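Local coordinates for protein N(G),N(G)-dimethylarginine dimethylaminohydrolase (Pseudomonas aeruginosa, PDB 3RHY) that hydrolyses asymmetric dimethylarginine and monomethylarginine to citrulline, releasing dimethylamine or methylamine, at residues G111-G116 with A131-E136; C74-R79 with E105-P110; F63-V68 with V247-L252; K3-R8 with V47-L52; L69-C74 with D123-G128. All blocks are in the same frame, centred on the assembly; numbering follows the deposited sequence.

Interaction 1 of 5, residues G111-G116 with A131-E136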
# COMPACT_ATOMS: atom_id res chain seq x y z
N GLY A 111 13.43 -4.46 -15.09
CA GLY A 111 12.84 -4.76 -13.79
C GLY A 111 11.53 -4.02 -13.58
O GLY A 111 11.40 -2.85 -13.96
N THR A 112 10.55 -4.69 -12.98
CA THR A 112 9.27 -4.05 -12.70
C THR A 112 8.97 -4.23 -11.22
O THR A 112 9.26 -5.26 -10.63
CB THR A 112 8.09 -4.65 -13.52
OG1 THR A 112 7.82 -5.99 -13.09
CG2 THR A 112 8.43 -4.64 -15.01
N VAL A 113 8.41 -3.18 -10.62
CA VAL A 113 8.06 -3.19 -9.21
C VAL A 113 6.84 -2.31 -8.94
O VAL A 113 6.65 -1.26 -9.56
CB VAL A 113 9.22 -2.65 -8.33
CG1 VAL A 113 8.76 -2.52 -6.88
CG2 VAL A 113 10.43 -3.56 -8.42
N GLU A 114 5.99 -2.76 -8.03
CA GLU A 114 4.84 -1.98 -7.61
C GLU A 114 4.96 -2.08 -6.10
O GLU A 114 5.03 -3.18 -5.55
CB GLU A 114 3.53 -2.58 -8.11
CG GLU A 114 3.39 -2.53 -9.63
CD GLU A 114 1.95 -2.66 -10.09
OE1 GLU A 114 1.15 -3.30 -9.37
OE2 GLU A 114 1.62 -2.13 -11.17
N ALA A 115 5.02 -0.92 -5.44
CA ALA A 115 5.18 -0.89 -3.99
C ALA A 115 4.04 -1.56 -3.24
O ALA A 115 4.15 -1.82 -2.05
CB ALA A 115 5.34 0.54 -3.52
N GLY A 116 2.94 -1.83 -3.94
CA GLY A 116 1.82 -2.51 -3.30
C GLY A 116 2.20 -3.94 -2.97
O GLY A 116 1.52 -4.60 -2.18
N ALA A 131 3.00 -10.74 -11.05
CA ALA A 131 3.00 -10.40 -12.47
C ALA A 131 3.30 -8.92 -12.61
O ALA A 131 3.58 -8.44 -13.71
CB ALA A 131 1.63 -10.72 -13.07
N ARG A 132 3.24 -8.21 -11.49
CA ARG A 132 3.49 -6.78 -11.46
C ARG A 132 4.90 -6.47 -10.96
O ARG A 132 5.44 -5.41 -11.26
CB ARG A 132 2.48 -6.11 -10.54
CG ARG A 132 1.06 -6.10 -11.06
CD ARG A 132 0.96 -5.18 -12.25
NE ARG A 132 -0.43 -4.89 -12.62
CZ ARG A 132 -1.35 -4.41 -11.79
NH1 ARG A 132 -1.05 -4.16 -10.52
NH2 ARG A 132 -2.57 -4.15 -12.24
N THR A 133 5.47 -7.39 -10.20
CA THR A 133 6.82 -7.21 -9.67
C THR A 133 7.63 -8.44 -10.06
O THR A 133 7.51 -9.49 -9.42
CB THR A 133 6.78 -7.09 -8.13
OG1 THR A 133 5.92 -6.01 -7.77
CG2 THR A 133 8.18 -6.87 -7.56
N ASN A 134 8.45 -8.32 -11.09
CA ASN A 134 9.23 -9.48 -11.52
C ASN A 134 10.47 -9.71 -10.67
O ASN A 134 10.77 -8.92 -9.76
CB ASN A 134 9.60 -9.38 -13.01
CG ASN A 134 10.41 -8.14 -13.35
OD1 ASN A 134 11.03 -7.54 -12.49
ND2 ASN A 134 10.42 -7.78 -14.63
N ALA A 135 11.18 -10.79 -10.97
CA ALA A 135 12.38 -11.15 -10.23
C ALA A 135 13.45 -10.07 -10.31
O ALA A 135 14.07 -9.72 -9.30
CB ALA A 135 12.95 -12.47 -10.76
N GLU A 136 13.67 -9.56 -11.51
CA GLU A 136 14.67 -8.52 -11.71
C GLU A 136 14.29 -7.29 -10.89
O GLU A 136 15.16 -6.65 -10.30
CB GLU A 136 14.76 -8.18 -13.20
CG GLU A 136 15.73 -7.06 -13.55
CD GLU A 136 17.09 -7.23 -12.91
OE1 GLU A 136 17.54 -8.38 -12.74
OE2 GLU A 136 17.72 -6.20 -12.59
O HOH W 1 6.06 -7.57 -14.58
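G111 packs its CA against the CG methylene of E136 at the first turn of helix 135-147, 3.7 Å away. T112 is held through both its backbone and its hydroxyl. Its backbone N donates to N134 OD1 at 2.9 Å in a nearly straight bond (172°), arriving from above the amide plane. Its OG1 receives the backbone N of N134 at 3.1 Å and also lies 3.1 Å from R132 O, while a water joins this hydroxyl to A131 O. The same OD1 of N134 accepts from the backbone N of G137, which makes N134 the N-cap of the helix, and its ND2 reaches back to P110 O. V113 turns its side chain away from 131-136, leaving CG2 in loose contact with the methyl of T133. At E114 the backbone N donates to T133 OG1, a hydroxyl that is also hydrogen-bonded to D117. The E114 side chain, extended beyond CG, runs obliquely over the aliphatic part of R132. There OE1 forms a salt bridge with R132 NH1 at 2.6 Å, approached on its syn side, although the carboxylate and guanidinium planes stand 53° apart. R132 can fold back onto this carboxylate because its chain bends at chi2 (-69°). OE1 bonds H162 NE2 as well, linking the putative proton donor to R132, which touches the bound pyridine and is inferred to bind substrate.

Interaction 2 of 5, residues C74-R79 with E105-P110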
# COMPACT_ATOMS: atom_id res chain seq x y z
N CYS A 74 15.50 6.50 2.50
CA CYS A 74 15.48 6.90 1.10
C CYS A 74 14.15 6.56 0.47
O CYS A 74 13.35 5.82 1.05
CB CYS A 74 16.58 6.19 0.30
SG CYS A 74 16.30 4.43 0.07
N ALA A 75 13.91 7.11 -0.71
CA ALA A 75 12.68 6.84 -1.43
C ALA A 75 13.13 6.16 -2.71
O ALA A 75 14.16 6.53 -3.29
CB ALA A 75 11.93 8.13 -1.74
N ILE A 76 12.37 5.17 -3.15
CA ILE A 76 12.71 4.45 -4.36
C ILE A 76 11.57 4.51 -5.35
O ILE A 76 10.47 4.04 -5.05
CB ILE A 76 13.04 2.98 -4.05
CG1 ILE A 76 14.12 2.92 -2.98
CG2 ILE A 76 13.53 2.29 -5.30
CD1 ILE A 76 14.04 1.72 -2.08
N ILE A 77 11.82 5.12 -6.50
CA ILE A 77 10.83 5.22 -7.56
C ILE A 77 10.79 3.83 -8.18
O ILE A 77 11.82 3.28 -8.57
CB ILE A 77 11.25 6.24 -8.66
CG1 ILE A 77 11.43 7.64 -8.05
CG2 ILE A 77 10.23 6.26 -9.77
CD1 ILE A 77 10.16 8.29 -7.54
N THR A 78 9.59 3.25 -8.24
CA THR A 78 9.41 1.91 -8.79
C THR A 78 9.17 1.97 -10.29
O THR A 78 9.46 2.97 -10.94
CB THR A 78 8.22 1.20 -8.10
OG1 THR A 78 7.01 1.93 -8.35
CG2 THR A 78 8.46 1.11 -6.61
N ARG A 79 8.64 0.88 -10.84
CA ARG A 79 8.35 0.79 -12.26
C ARG A 79 7.23 -0.24 -12.41
O ARG A 79 7.49 -1.43 -12.49
CB ARG A 79 9.60 0.36 -13.03
CG ARG A 79 9.47 0.41 -14.55
CD ARG A 79 10.83 0.29 -15.25
NE ARG A 79 10.71 0.23 -16.70
CZ ARG A 79 10.38 -0.86 -17.38
NH1 ARG A 79 10.13 -1.99 -16.73
NH2 ARG A 79 10.26 -0.82 -18.70
N GLU A 105 16.24 6.90 -5.17
CA GLU A 105 16.77 5.79 -5.96
C GLU A 105 15.65 5.35 -6.90
O GLU A 105 14.52 5.85 -6.80
CB GLU A 105 17.16 4.62 -5.04
CG GLU A 105 18.14 4.99 -3.93
CD GLU A 105 19.59 4.84 -4.36
OE1 GLU A 105 19.83 4.59 -5.55
OE2 GLU A 105 20.48 4.98 -3.49
N ARG A 106 15.93 4.43 -7.82
CA ARG A 106 14.89 3.98 -8.73
C ARG A 106 15.14 2.62 -9.36
O ARG A 106 16.27 2.12 -9.40
CB ARG A 106 14.66 5.03 -9.83
CG ARG A 106 15.86 5.33 -10.72
CD ARG A 106 15.47 6.31 -11.82
NE ARG A 106 14.89 7.54 -11.28
CZ ARG A 106 15.57 8.43 -10.56
NH1 ARG A 106 16.86 8.22 -10.31
NH2 ARG A 106 14.97 9.51 -10.08
N ILE A 107 14.05 2.02 -9.85
CA ILE A 107 14.10 0.72 -10.50
C ILE A 107 14.25 0.94 -12.01
O ILE A 107 13.53 1.74 -12.60
CB ILE A 107 12.79 -0.07 -10.23
CG1 ILE A 107 12.59 -0.24 -8.72
CG2 ILE A 107 12.85 -1.43 -10.91
CD1 ILE A 107 13.64 -1.10 -8.05
N GLU A 108 15.19 0.22 -12.62
CA GLU A 108 15.46 0.36 -14.05
C GLU A 108 14.94 -0.81 -14.87
O GLU A 108 14.88 -1.94 -14.39
CB GLU A 108 16.98 0.50 -14.27
CG GLU A 108 17.60 1.68 -13.53
CD GLU A 108 17.16 3.03 -14.10
OE1 GLU A 108 15.98 3.16 -14.49
OE2 GLU A 108 17.99 3.96 -14.14
N ALA A 109 14.56 -0.55 -16.12
CA ALA A 109 14.06 -1.62 -16.98
C ALA A 109 15.18 -2.66 -17.13
O ALA A 109 16.36 -2.32 -17.02
CB ALA A 109 13.69 -1.05 -18.34
N PRO A 110 14.82 -3.93 -17.37
CA PRO A 110 13.47 -4.47 -17.51
C PRO A 110 12.80 -4.83 -16.19
O PRO A 110 11.73 -5.44 -16.17
CB PRO A 110 13.69 -5.69 -18.39
CG PRO A 110 14.99 -6.23 -17.84
CD PRO A 110 15.83 -4.97 -17.65
O HOH W 2 12.00 3.93 -12.18
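Segments C74-R79 and E105-P110 run parallel, their end-to-end directions 21° apart, with I76 paired to E105 and I77 to R106. They bring strands 75-77 and 104-106 together as neighbours in a small mixed sheet; helix 93-99 lies in the connection between them and packs on A75 and I77. Three backbone bonds close the pairing: E105 N to A75 O and I77 N to E105 O, both 2.8 Å, and I107 N to I77 O at 2.9 Å. Beyond the regular strands, a water bridges T78 O and I107 O, carrying the association on after the direct bonds end. On one face I76 lays CG1 obliquely against CB of E105, 4.0 Å away, while helix 135-147 packs on I76. The E105 carboxylate turns off to K147 and H148. On the other face the CB atoms of I77 and R106 meet at 3.8 Å, and the guanidinium of R106 continues to a salt bridge with E93. I107 fits CG1 against the backbone of T78, 3.8 Å from its CA. Further along, R79, with CG anti to the backbone N (chi1 -172°) and straight from CG to NE, reaches along 105-110 as far as A109. NH1 of R79 is fixed by the carbonyl of G111, while the methyl CB of A109 lies over one guanidinium face, off toward the rim and 3.5 Å from CZ.

Interaction 3 of 5, residues F63-V68 with V247-L252. With HM3 ((4-chloropyridin-2-yl)methanol), chain C.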
# COMPACT_ATOMS: atom_id res chain seq x y z
N PHE A 63 -3.95 5.37 -6.82
CA PHE A 63 -3.23 4.40 -6.02
C PHE A 63 -1.75 4.74 -6.01
O PHE A 63 -0.94 4.09 -6.67
CB PHE A 63 -3.47 2.98 -6.56
CG PHE A 63 -4.91 2.57 -6.54
CD1 PHE A 63 -5.52 2.05 -7.67
CD2 PHE A 63 -5.68 2.73 -5.39
CE1 PHE A 63 -6.87 1.69 -7.67
CE2 PHE A 63 -7.03 2.38 -5.37
CZ PHE A 63 -7.63 1.86 -6.52
N VAL A 64 -1.41 5.78 -5.24
CA VAL A 64 -0.03 6.26 -5.14
C VAL A 64 0.92 5.31 -4.45
O VAL A 64 2.13 5.54 -4.43
CB VAL A 64 0.04 7.63 -4.42
CG1 VAL A 64 -0.43 8.72 -5.34
CG2 VAL A 64 -0.80 7.60 -3.14
N GLU A 65 0.39 4.24 -3.86
CA GLU A 65 1.25 3.29 -3.17
C GLU A 65 2.21 2.60 -4.13
O GLU A 65 3.37 2.34 -3.80
CB GLU A 65 0.42 2.22 -2.45
CG GLU A 65 1.25 1.04 -1.94
CD GLU A 65 0.53 0.18 -0.89
OE1 GLU A 65 -0.46 -0.50 -1.25
OE2 GLU A 65 0.96 0.20 0.28
N ASP A 66 1.74 2.31 -5.34
CA ASP A 66 2.55 1.59 -6.31
C ASP A 66 3.75 2.28 -6.97
O ASP A 66 4.81 1.66 -7.12
CB ASP A 66 1.64 1.01 -7.39
CG ASP A 66 0.68 -0.02 -6.83
OD1 ASP A 66 1.13 -0.85 -6.01
OD2 ASP A 66 -0.51 0.00 -7.20
N PRO A 67 3.61 3.55 -7.37
CA PRO A 67 4.71 4.28 -8.01
C PRO A 67 5.96 4.49 -7.16
O PRO A 67 7.03 4.78 -7.70
CB PRO A 67 4.07 5.61 -8.40
CG PRO A 67 2.64 5.26 -8.60
CD PRO A 67 2.37 4.34 -7.44
N VAL A 68 5.85 4.37 -5.84
CA VAL A 68 7.01 4.60 -4.98
C VAL A 68 7.01 3.85 -3.65
O VAL A 68 5.96 3.52 -3.10
CB VAL A 68 7.14 6.10 -4.59
CG1 VAL A 68 8.59 6.40 -4.23
CG2 VAL A 68 6.64 7.00 -5.70
N VAL A 247 -7.34 0.42 1.40
CA VAL A 247 -6.81 1.60 2.06
C VAL A 247 -5.29 1.76 1.98
O VAL A 247 -4.79 2.88 1.98
CB VAL A 247 -7.22 1.65 3.56
CG1 VAL A 247 -8.70 1.90 3.68
CG2 VAL A 247 -6.83 0.36 4.26
N SER A 248 -4.56 0.66 1.90
CA SER A 248 -3.11 0.78 1.83
C SER A 248 -2.65 1.33 0.48
O SER A 248 -1.61 1.96 0.40
CB SER A 248 -2.45 -0.57 2.05
OG SER A 248 -2.55 -1.37 0.88
N CYS A 249 -3.46 1.08 -0.55
CA CYS A 249 -3.16 1.48 -1.93
C CYS A 249 -3.26 2.97 -2.21
O CYS A 249 -2.55 3.49 -3.06
CB CYS A 249 -4.12 0.78 -2.91
SG CYS A 249 -4.24 -1.02 -2.76
N MET A 250 -4.14 3.64 -1.49
CA MET A 250 -4.40 5.04 -1.72
C MET A 250 -3.52 6.10 -1.07
O MET A 250 -3.85 7.28 -1.11
CB MET A 250 -5.87 5.31 -1.39
CG MET A 250 -6.80 4.30 -2.06
SD MET A 250 -8.51 4.73 -1.82
CE MET A 250 -8.87 3.87 -0.35
N SER A 251 -2.40 5.69 -0.49
CA SER A 251 -1.53 6.67 0.12
C SER A 251 -0.12 6.14 0.29
O SER A 251 0.13 4.93 0.17
CB SER A 251 -2.07 7.12 1.47
OG SER A 251 -2.12 6.04 2.39
N LEU A 252 0.79 7.07 0.53
CA LEU A 252 2.20 6.79 0.77
C LEU A 252 2.33 7.28 2.21
O LEU A 252 1.80 8.33 2.56
CB LEU A 252 3.07 7.61 -0.18
CG LEU A 252 3.90 6.94 -1.29
CD1 LEU A 252 3.42 5.53 -1.58
CD2 LEU A 252 3.83 7.81 -2.54
C1 HM3 C . -4.37 -4.73 -6.45
N1 HM3 C . -4.11 -2.33 -7.04
C2 HM3 C . -4.19 -3.26 -6.07
C3 HM3 C . -4.11 -2.89 -4.73
C4 HM3 C . -3.93 -1.55 -4.40
C5 HM3 C . -3.85 -0.63 -5.43
C6 HM3 C . -3.95 -1.05 -6.75
O1 HM3 C . -3.64 -5.05 -7.63
O HOH W 3 2.21 2.96 0.33
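The ring of F63 turns one face to the pyridine carried by C249, ligand C5 lying over it toward the rim, 3.5 Å from F63 CG. C249 CB leans obliquely on the same ring, 3.5 Å from CD2, while CG of M250 fills in at the ring edge. One step on, the V64 methyl CG2 presses into the bend of the backbone at S251, tightly at 3.5 Å from its CA. L252, on the other segment, sets CD1 into the hollow between V64 O and E65 CA. E65, its chain extended, lays its carboxylate against the S248 carbonyl, CD 3.1 Å from S248 O. Its backbone N donates to C249 O at 3.1 Å, and a water lies within hydrogen-bonding distance of both E65 OE2 and S251 O. The carboxylate and the S248 carbonyl are both acceptors, and nearby cations probably offset their repulsion: K164 and R253 form salt bridges with OE2, and R253 also bonds the S248 carbonyl. D66 brings OD2 to 3.6 Å from ligand C6 and pairs with R85. The SG-C4 bond of 1.8 Å shows the pyridine attached covalently to C249, the inferred nucleophile; this is the dimethylargininase active site with its cysteine arylated by the inhibitor.

Interaction 4 of 5, residues K3-R8 with V47-L52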
# COMPACT_ATOMS: atom_id res chain seq x y z
N LYS A 3 5.04 10.99 9.69
CA LYS A 3 4.88 12.45 9.73
C LYS A 3 4.19 12.92 8.46
O LYS A 3 3.53 13.96 8.46
CB LYS A 3 6.24 13.17 9.77
CG LYS A 3 7.02 13.12 11.07
CD LYS A 3 8.32 13.91 10.90
CE LYS A 3 9.24 13.80 12.11
NZ LYS A 3 9.77 12.41 12.29
N HIS A 4 4.36 12.17 7.37
CA HIS A 4 3.81 12.58 6.08
C HIS A 4 2.98 11.58 5.30
O HIS A 4 3.28 10.39 5.25
CB HIS A 4 4.96 13.05 5.19
CG HIS A 4 5.92 13.97 5.88
ND1 HIS A 4 5.54 15.21 6.35
CD2 HIS A 4 7.22 13.81 6.22
CE1 HIS A 4 6.58 15.78 6.96
NE2 HIS A 4 7.60 14.95 6.89
N ILE A 5 1.95 12.11 4.66
CA ILE A 5 1.07 11.31 3.83
C ILE A 5 1.02 11.94 2.45
O ILE A 5 0.98 13.16 2.33
CB ILE A 5 -0.39 11.31 4.36
CG1 ILE A 5 -0.46 10.71 5.77
CG2 ILE A 5 -1.29 10.54 3.39
CD1 ILE A 5 -0.05 9.24 5.85
N ILE A 6 1.05 11.10 1.41
CA ILE A 6 0.93 11.59 0.04
C ILE A 6 -0.24 10.81 -0.53
O ILE A 6 -0.34 9.59 -0.35
CB ILE A 6 2.19 11.30 -0.82
CG1 ILE A 6 3.38 12.13 -0.33
CG2 ILE A 6 1.90 11.63 -2.26
CD1 ILE A 6 4.70 11.77 -1.00
N ALA A 7 -1.13 11.51 -1.22
CA ALA A 7 -2.30 10.89 -1.82
C ALA A 7 -2.58 11.64 -3.11
O ALA A 7 -1.99 12.69 -3.36
CB ALA A 7 -3.49 11.01 -0.88
N ARG A 8 -3.45 11.10 -3.95
CA ARG A 8 -3.78 11.77 -5.19
C ARG A 8 -5.26 11.64 -5.46
O ARG A 8 -5.83 10.55 -5.39
CB ARG A 8 -3.00 11.21 -6.38
CG ARG A 8 -3.22 12.01 -7.67
CD ARG A 8 -2.64 11.36 -8.92
NE ARG A 8 -1.19 11.38 -8.95
CZ ARG A 8 -0.45 12.45 -9.22
NH1 ARG A 8 -1.02 13.62 -9.47
NH2 ARG A 8 0.87 12.35 -9.21
N VAL A 47 -0.41 13.85 11.13
CA VAL A 47 0.51 13.78 10.00
C VAL A 47 0.04 14.87 9.06
O VAL A 47 -1.10 15.33 9.17
CB VAL A 47 0.40 12.42 9.24
CG1 VAL A 47 1.01 11.30 10.06
CG2 VAL A 47 -1.07 12.12 8.91
N ASP A 48 0.91 15.33 8.17
CA ASP A 48 0.45 16.31 7.21
C ASP A 48 0.13 15.51 5.96
O ASP A 48 0.69 14.43 5.75
CB ASP A 48 1.47 17.42 6.94
CG ASP A 48 2.88 16.91 6.71
OD1 ASP A 48 3.06 15.93 5.96
OD2 ASP A 48 3.82 17.51 7.28
N ILE A 49 -0.78 16.04 5.14
CA ILE A 49 -1.19 15.37 3.92
C ILE A 49 -0.88 16.19 2.67
O ILE A 49 -1.27 17.35 2.58
CB ILE A 49 -2.71 15.08 3.95
CG1 ILE A 49 -3.05 14.21 5.16
CG2 ILE A 49 -3.15 14.43 2.64
CD1 ILE A 49 -4.54 14.04 5.39
N THR A 50 -0.17 15.59 1.73
CA THR A 50 0.16 16.25 0.47
C THR A 50 -0.75 15.59 -0.54
O THR A 50 -0.48 14.47 -0.99
CB THR A 50 1.62 16.04 0.07
OG1 THR A 50 2.46 16.66 1.05
CG2 THR A 50 1.90 16.67 -1.29
N LEU A 51 -1.83 16.28 -0.88
CA LEU A 51 -2.83 15.77 -1.80
C LEU A 51 -2.60 16.28 -3.22
O LEU A 51 -2.84 17.45 -3.52
CB LEU A 51 -4.22 16.16 -1.28
CG LEU A 51 -5.50 15.72 -1.98
CD1 LEU A 51 -5.59 14.19 -2.03
CD2 LEU A 51 -6.69 16.31 -1.21
N LEU A 52 -2.13 15.38 -4.08
CA LEU A 52 -1.85 15.72 -5.47
C LEU A 52 -3.11 15.81 -6.33
O LEU A 52 -4.14 15.22 -6.01
CB LEU A 52 -0.89 14.69 -6.06
CG LEU A 52 0.38 14.51 -5.23
CD1 LEU A 52 1.27 13.47 -5.89
CD2 LEU A 52 1.12 15.85 -5.11
O HOH W 4 2.70 15.12 3.26
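The H4 imidazole meets D48 edge-on: ND1 donates, in the ring plane, to the syn lone pair of D48 OD1 at 2.6 Å, and ring and carboxylate are nearly coplanar (16°). CB of K3 covers one face of this ring over its centre, and F99 and F254 also meet it with tilted rings. At the far end, L52 CD1 lies over one face of the R8 guanidinium, toward the rim and 3.5 Å from NH2. The R8 chain bends at chi3 (-70°), folding its head back over L52, with NH1 bonded to P53 O and NH2 to I91 O.

Between these ends, strands 4-8 and 48-52 run parallel, 4.5 Å apart. Bonds such as T50 N to I5 O (2.8 Å) and L52 N to A7 O join them. I5 CG1 presses on V47 CG2 at a tight 3.5 Å, and A7 CB meets L51 CD1, on the face that helix 28-42 packs against in this beta-alpha-beta unit. A water sits among I5 O, D48 OD1 and T50 OG1, 2.7 Å from the last. The aspartate probably stabilises positive charge on the imidazole; the nearly straight ND1 bond fixes the ring's rotation.

Interaction 5 of 5, residues L69-C74 with D123-G128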
# COMPACT_ATOMS: atom_id res chain seq x y z
N LEU A 69 8.20 3.60 -3.14
CA LEU A 69 8.37 2.96 -1.84
C LEU A 69 9.14 3.98 -1.00
O LEU A 69 10.29 4.29 -1.30
CB LEU A 69 9.19 1.67 -1.93
CG LEU A 69 9.39 1.03 -0.55
CD1 LEU A 69 8.04 0.54 0.01
CD2 LEU A 69 10.37 -0.13 -0.65
N CYS A 70 8.49 4.51 0.03
CA CYS A 70 9.12 5.50 0.89
C CYS A 70 9.61 4.85 2.17
O CYS A 70 8.82 4.33 2.97
CB CYS A 70 8.13 6.61 1.23
SG CYS A 70 7.51 7.47 -0.23
N THR A 71 10.92 4.87 2.36
CA THR A 71 11.50 4.29 3.56
C THR A 71 11.94 5.41 4.48
O THR A 71 11.69 6.59 4.21
CB THR A 71 12.72 3.40 3.23
OG1 THR A 71 13.85 4.22 2.92
CG2 THR A 71 12.41 2.50 2.03
N SER A 72 12.60 5.04 5.57
CA SER A 72 13.08 6.01 6.55
C SER A 72 14.46 6.56 6.17
O SER A 72 14.93 7.52 6.78
CB SER A 72 13.18 5.33 7.91
OG SER A 72 14.08 4.24 7.82
N ARG A 73 15.10 5.95 5.18
CA ARG A 73 16.42 6.38 4.76
C ARG A 73 16.51 6.84 3.30
O ARG A 73 17.48 7.48 2.91
CB ARG A 73 17.44 5.27 5.01
CG ARG A 73 17.55 4.91 6.48
CD ARG A 73 18.56 3.81 6.75
NE ARG A 73 18.46 3.37 8.14
CZ ARG A 73 19.13 2.34 8.65
NH1 ARG A 73 19.95 1.63 7.88
NH2 ARG A 73 18.96 2.00 9.92
N CYS A 74 15.50 6.50 2.50
CA CYS A 74 15.48 6.90 1.10
C CYS A 74 14.15 6.56 0.47
O CYS A 74 13.35 5.82 1.05
CB CYS A 74 16.58 6.19 0.30
SG CYS A 74 16.30 4.43 0.07
N ASP A 123 12.96 -2.44 9.59
CA ASP A 123 13.88 -2.09 8.51
C ASP A 123 13.95 -3.20 7.46
O ASP A 123 14.82 -3.18 6.59
CB ASP A 123 15.27 -1.80 9.06
CG ASP A 123 15.33 -0.50 9.83
OD1 ASP A 123 14.56 0.43 9.49
OD2 ASP A 123 16.16 -0.39 10.76
N HIS A 124 13.04 -4.16 7.56
CA HIS A 124 12.99 -5.26 6.60
C HIS A 124 11.79 -5.03 5.70
O HIS A 124 10.79 -4.45 6.12
CB HIS A 124 12.85 -6.61 7.29
CG HIS A 124 13.02 -7.77 6.36
ND1 HIS A 124 14.24 -8.16 5.86
CD2 HIS A 124 12.11 -8.59 5.78
CE1 HIS A 124 14.08 -9.16 5.02
NE2 HIS A 124 12.79 -9.44 4.95
N PHE A 125 11.90 -5.48 4.46
CA PHE A 125 10.83 -5.31 3.49
C PHE A 125 10.54 -6.61 2.76
O PHE A 125 11.43 -7.18 2.15
CB PHE A 125 11.20 -4.22 2.46
CG PHE A 125 11.29 -2.84 3.05
CD1 PHE A 125 12.36 -2.47 3.86
CD2 PHE A 125 10.28 -1.91 2.82
CE1 PHE A 125 12.42 -1.20 4.44
CE2 PHE A 125 10.32 -0.64 3.39
CZ PHE A 125 11.40 -0.29 4.20
N TYR A 126 9.30 -7.07 2.85
CA TYR A 126 8.90 -8.30 2.18
C TYR A 126 8.34 -7.95 0.81
O TYR A 126 7.35 -7.22 0.70
CB TYR A 126 7.85 -9.05 3.01
CG TYR A 126 8.40 -9.66 4.28
CD1 TYR A 126 8.31 -8.98 5.50
CD2 TYR A 126 9.05 -10.89 4.26
CE1 TYR A 126 8.86 -9.51 6.67
CE2 TYR A 126 9.60 -11.44 5.42
CZ TYR A 126 9.51 -10.75 6.62
OH TYR A 126 10.07 -11.27 7.76
N ILE A 127 8.98 -8.47 -0.23
CA ILE A 127 8.56 -8.17 -1.60
C ILE A 127 7.88 -9.35 -2.27
O ILE A 127 8.47 -10.41 -2.46
CB ILE A 127 9.78 -7.76 -2.44
CG1 ILE A 127 10.57 -6.68 -1.70
CG2 ILE A 127 9.33 -7.28 -3.80
CD1 ILE A 127 11.89 -6.35 -2.35
N GLY A 128 6.62 -9.15 -2.65
CA GLY A 128 5.90 -10.22 -3.29
C GLY A 128 6.20 -10.25 -4.77
O GLY A 128 5.94 -9.29 -5.48
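With CG anti to the carbonyl carbon (chi1 -67°), F125 swings its ring toward L69 and T71, while L69 has CG anti to its backbone N (chi1 179°) and sends CD2 to the same ring. L69 CD2 stands 3.9 Å from F125 CD2, the two side chains slanting past one another. T71 comes from the next position on that side, its CG2 methyl 3.7 Å from F125 CZ and its side chain at about a right angle to that of the phenylalanine. Both aliphatic groups approach the ring obliquely. This apolar cluster joins strand 68-70 of one three-stranded sheet to strand 124-129 of another through side chains alone; I118 packs on both L69 and F125, and helix 135-147 contributes M141 to L69 and L145 to F125. The hairpin turn at residues 71-74, which leads from strand 68-70 into strand 75-77, is secured by the T71 hydroxyl. OG1 accepts from R73 N at 3.1 Å, forming an ST turn, and donates to C74 O at 2.5 Å in the carbonyl plane, on a lone pair. The same carbonyl takes T71 N at 2.9 Å, so two donors from one residue grip it. Nearer the surface, R73, extended from CG to NE, approaches D123 with planes 56° apart. NH2 to OD2 measures 3.8 Å, a long salt bridge in which no N-H points at the oxygen; NH1 of R73 instead bonds H148 O.

In the fold
Along the chain interaction 4 closes first, and interaction 3, joining residues 63-68 to 247-252, spans the other three. Interactions 2 and 5 share C74 and the sheet of strands 68-70, 75-77 and 104-106, with centres about 12 Å apart. Interaction 2 runs on into interaction 1 (centres about 10 Å apart), where V113 N meets R79 O. Interaction 3, its centre about 5 Å from that of the chain, touches all four others: D66 O meets A115 N and T78 OG1, L252 N meets I6 O, and L252 packs on C70. Interaction 4 lies in a separate sheet, its centre about 24 Å from that of interaction 1. Interactions 1 and 3 contribute much of the active site, uniting residues far apart in sequence.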